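Local coordinates for putative histidinol-phosphate aminotransferase (Burkholderia pseudomallei, PDB 3P1T), which probably transfers the amino group of L-histidinol phosphate to 2-oxoglutarate with the help of pyridoxal 5'-phosphate, a step of histidine biosynthesis, at residues D101-R106 / C138-N143. Residues are numbered along the deposited sequence; the frame is centred on the assembly and turned at random.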
loop_
_atom_site.group_PDB
_atom_site.type_symbol
_atom_site.label_atom_id
_atom_site.label_comp_id
_atom_site.label_asym_id
_atom_site.label_seq_id
_atom_site.Cartn_x
_atom_site.Cartn_y
_atom_site.Cartn_z
ATOM N N ASP A 101 16.019 -0.203 13.043
ATOM C CA ASP A 101 16.240 -1.547 12.511
ATOM C C ASP A 101 15.522 -1.822 11.177
ATOM O O ASP A 101 15.779 -2.868 10.561
ATOM C CB ASP A 101 15.771 -2.601 13.549
ATOM C CG ASP A 101 14.292 -2.565 13.976
ATOM O OD1 ASP A 101 13.675 -1.464 13.927
ATOM O OD2 ASP A 101 13.769 -3.629 14.399
ATOM N N GLY A 102 14.643 -0.916 10.749
ATOM C CA GLY A 102 13.892 -1.068 9.510
ATOM C C GLY A 102 14.730 -1.144 8.250
ATOM O O GLY A 102 14.403 -1.905 7.331
ATOM N N TYR A 103 15.819 -0.357 8.198
ATOM C CA TYR A 103 16.725 -0.328 7.042
ATOM C C TYR A 103 17.392 -1.688 6.905
ATOM O O TYR A 103 17.403 -2.235 5.804
ATOM C CB TYR A 103 17.762 0.805 7.144
ATOM C CG TYR A 103 17.198 2.131 7.615
ATOM C CD1 TYR A 103 16.089 2.703 6.997
ATOM C CD2 TYR A 103 17.817 2.849 8.632
ATOM C CE1 TYR A 103 15.555 3.908 7.443
ATOM C CE2 TYR A 103 17.325 4.083 9.048
ATOM C CZ TYR A 103 16.185 4.596 8.460
ATOM O OH TYR A 103 15.694 5.784 8.907
ATOM N N ARG A 104 17.829 -2.291 8.035
ATOM C CA ARG A 104 18.393 -3.651 8.041
ATOM C C ARG A 104 17.434 -4.688 7.425
ATOM O O ARG A 104 17.881 -5.559 6.684
ATOM C CB ARG A 104 18.735 -4.101 9.457
ATOM C CG ARG A 104 20.174 -3.913 9.845
ATOM C CD ARG A 104 20.422 -4.570 11.179
ATOM N NE ARG A 104 21.845 -4.533 11.524
ATOM C CZ ARG A 104 22.407 -5.290 12.459
ATOM N NH1 ARG A 104 21.687 -6.179 13.124
ATOM N NH2 ARG A 104 23.699 -5.184 12.715
ATOM N N ALA A 105 16.128 -4.593 7.754
ATOM C CA ALA A 105 15.066 -5.493 7.298
ATOM C C ALA A 105 14.900 -5.436 5.795
ATOM O O ALA A 105 14.787 -6.485 5.172
ATOM C CB ALA A 105 13.758 -5.144 7.972
ATOM N N ARG A 106 14.930 -4.230 5.210
ATOM C CA ARG A 106 14.798 -4.005 3.756
ATOM C C ARG A 106 16.075 -4.419 3.005
ATOM O O ARG A 106 15.990 -4.881 1.859
ATOM C CB ARG A 106 14.463 -2.530 3.480
ATOM C CG ARG A 106 13.088 -2.119 4.004
ATOM C CD ARG A 106 11.999 -2.658 3.092
ATOM N NE ARG A 106 11.367 -3.870 3.597
ATOM C CZ ARG A 106 10.656 -4.716 2.859
ATOM N NH1 ARG A 106 10.555 -4.542 1.548
ATOM N NH2 ARG A 106 10.094 -5.777 3.417
ATOM N N CYS A 138 25.395 5.306 -0.453
ATOM C CA CYS A 138 24.086 5.886 -0.242
ATOM C C CYS A 138 23.824 5.838 1.260
ATOM O O CYS A 138 23.677 4.748 1.824
ATOM C CB CYS A 138 23.013 5.168 -1.047
ATOM S SG CYS A 138 21.349 5.817 -0.761
ATOM N N VAL A 139 23.902 6.992 1.925
ATOM C CA VAL A 139 23.786 7.054 3.375
ATOM C C VAL A 139 22.337 7.333 3.745
ATOM O O VAL A 139 21.748 8.298 3.261
ATOM C CB VAL A 139 24.763 8.095 3.979
ATOM C CG1 VAL A 139 24.675 8.105 5.495
ATOM C CG2 VAL A 139 26.201 7.819 3.537
ATOM N N VAL A 140 21.761 6.448 4.579
ATOM C CA VAL A 140 20.375 6.519 5.071
ATOM C C VAL A 140 20.425 6.637 6.602
ATOM O O VAL A 140 20.783 5.677 7.287
ATOM C CB VAL A 140 19.503 5.310 4.603
ATOM C CG1 VAL A 140 18.087 5.395 5.168
ATOM C CG2 VAL A 140 19.467 5.197 3.082
ATOM N N LEU A 141 20.103 7.826 7.131
ATOM C CA LEU A 141 20.105 8.102 8.576
ATOM C C LEU A 141 18.804 8.747 9.049
ATOM O O LEU A 141 18.197 9.539 8.324
ATOM C CB LEU A 141 21.272 9.029 8.947
ATOM C CG LEU A 141 22.675 8.485 8.756
ATOM C CD1 LEU A 141 23.650 9.589 8.611
ATOM C CD2 LEU A 141 23.062 7.521 9.864
ATOM N N ALA A 142 18.396 8.428 10.289
ATOM C CA ALA A 142 17.217 9.022 10.920
ATOM C C ALA A 142 17.652 10.235 11.737
ATOM O O ALA A 142 18.612 10.127 12.515
ATOM C CB ALA A 142 16.497 7.995 11.789
ATOM N N ASN A 143 17.005 11.401 11.516
ATOM C CA ASN A 143 17.304 12.643 12.246
ATOM C C ASN A 143 15.990 13.314 12.711
ATOM O O ASN A 143 15.248 13.829 11.874
ATOM C CB ASN A 143 18.147 13.603 11.409
ATOM C CG ASN A 143 18.653 14.812 12.158
ATOM O OD1 ASN A 143 18.967 14.749 13.337
ATOM N ND2 ASN A 143 18.799 15.935 11.469
#
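Tyr103 on helix 102-107 faces Val140 on strand 137-142 with their CA atoms 8.0 Å apart. The axes of the short segments 102-106 and 138-142 run in largely opposed directions, at 141°, and approach no closer than 10.7 Å, a gap bridged by the tyrosine. Its CG lies anti to the carbonyl carbon (chi1 -43°), which sends the ring out from the helix toward the sheet. There CG1 of Val140 sits over the middle of one ring face in a CH-pi contact, 3.8 Å from the ring centroid and 14° off the normal. With CG1 anti to the backbone N, it is this branch of the valine that meets the ring, coming closest to Tyr103 CE1 at 3.7 Å. Strand 137-142 runs between the parallel neighbours 92-96 and 166-170 in the seven-stranded mixed sheet of the large domain, as in fold-type I PLP-dependent aminotransferases, and the helix packs on one face of that sheet. Farther along the strand, the methyl CB of Ala142 rests 3.7 Å from Tyr103 OH. The hydroxyl meets this methyl only in van der Waals contact; its hydrogen bond is to Asp170 OD2, at the end of the adjoining strand 166-170. Phe100 meets the tyrosine ring edge-to-face, while Ile77 and Phe81 of helix 76-87 touch Tyr103 and Val140, respectively.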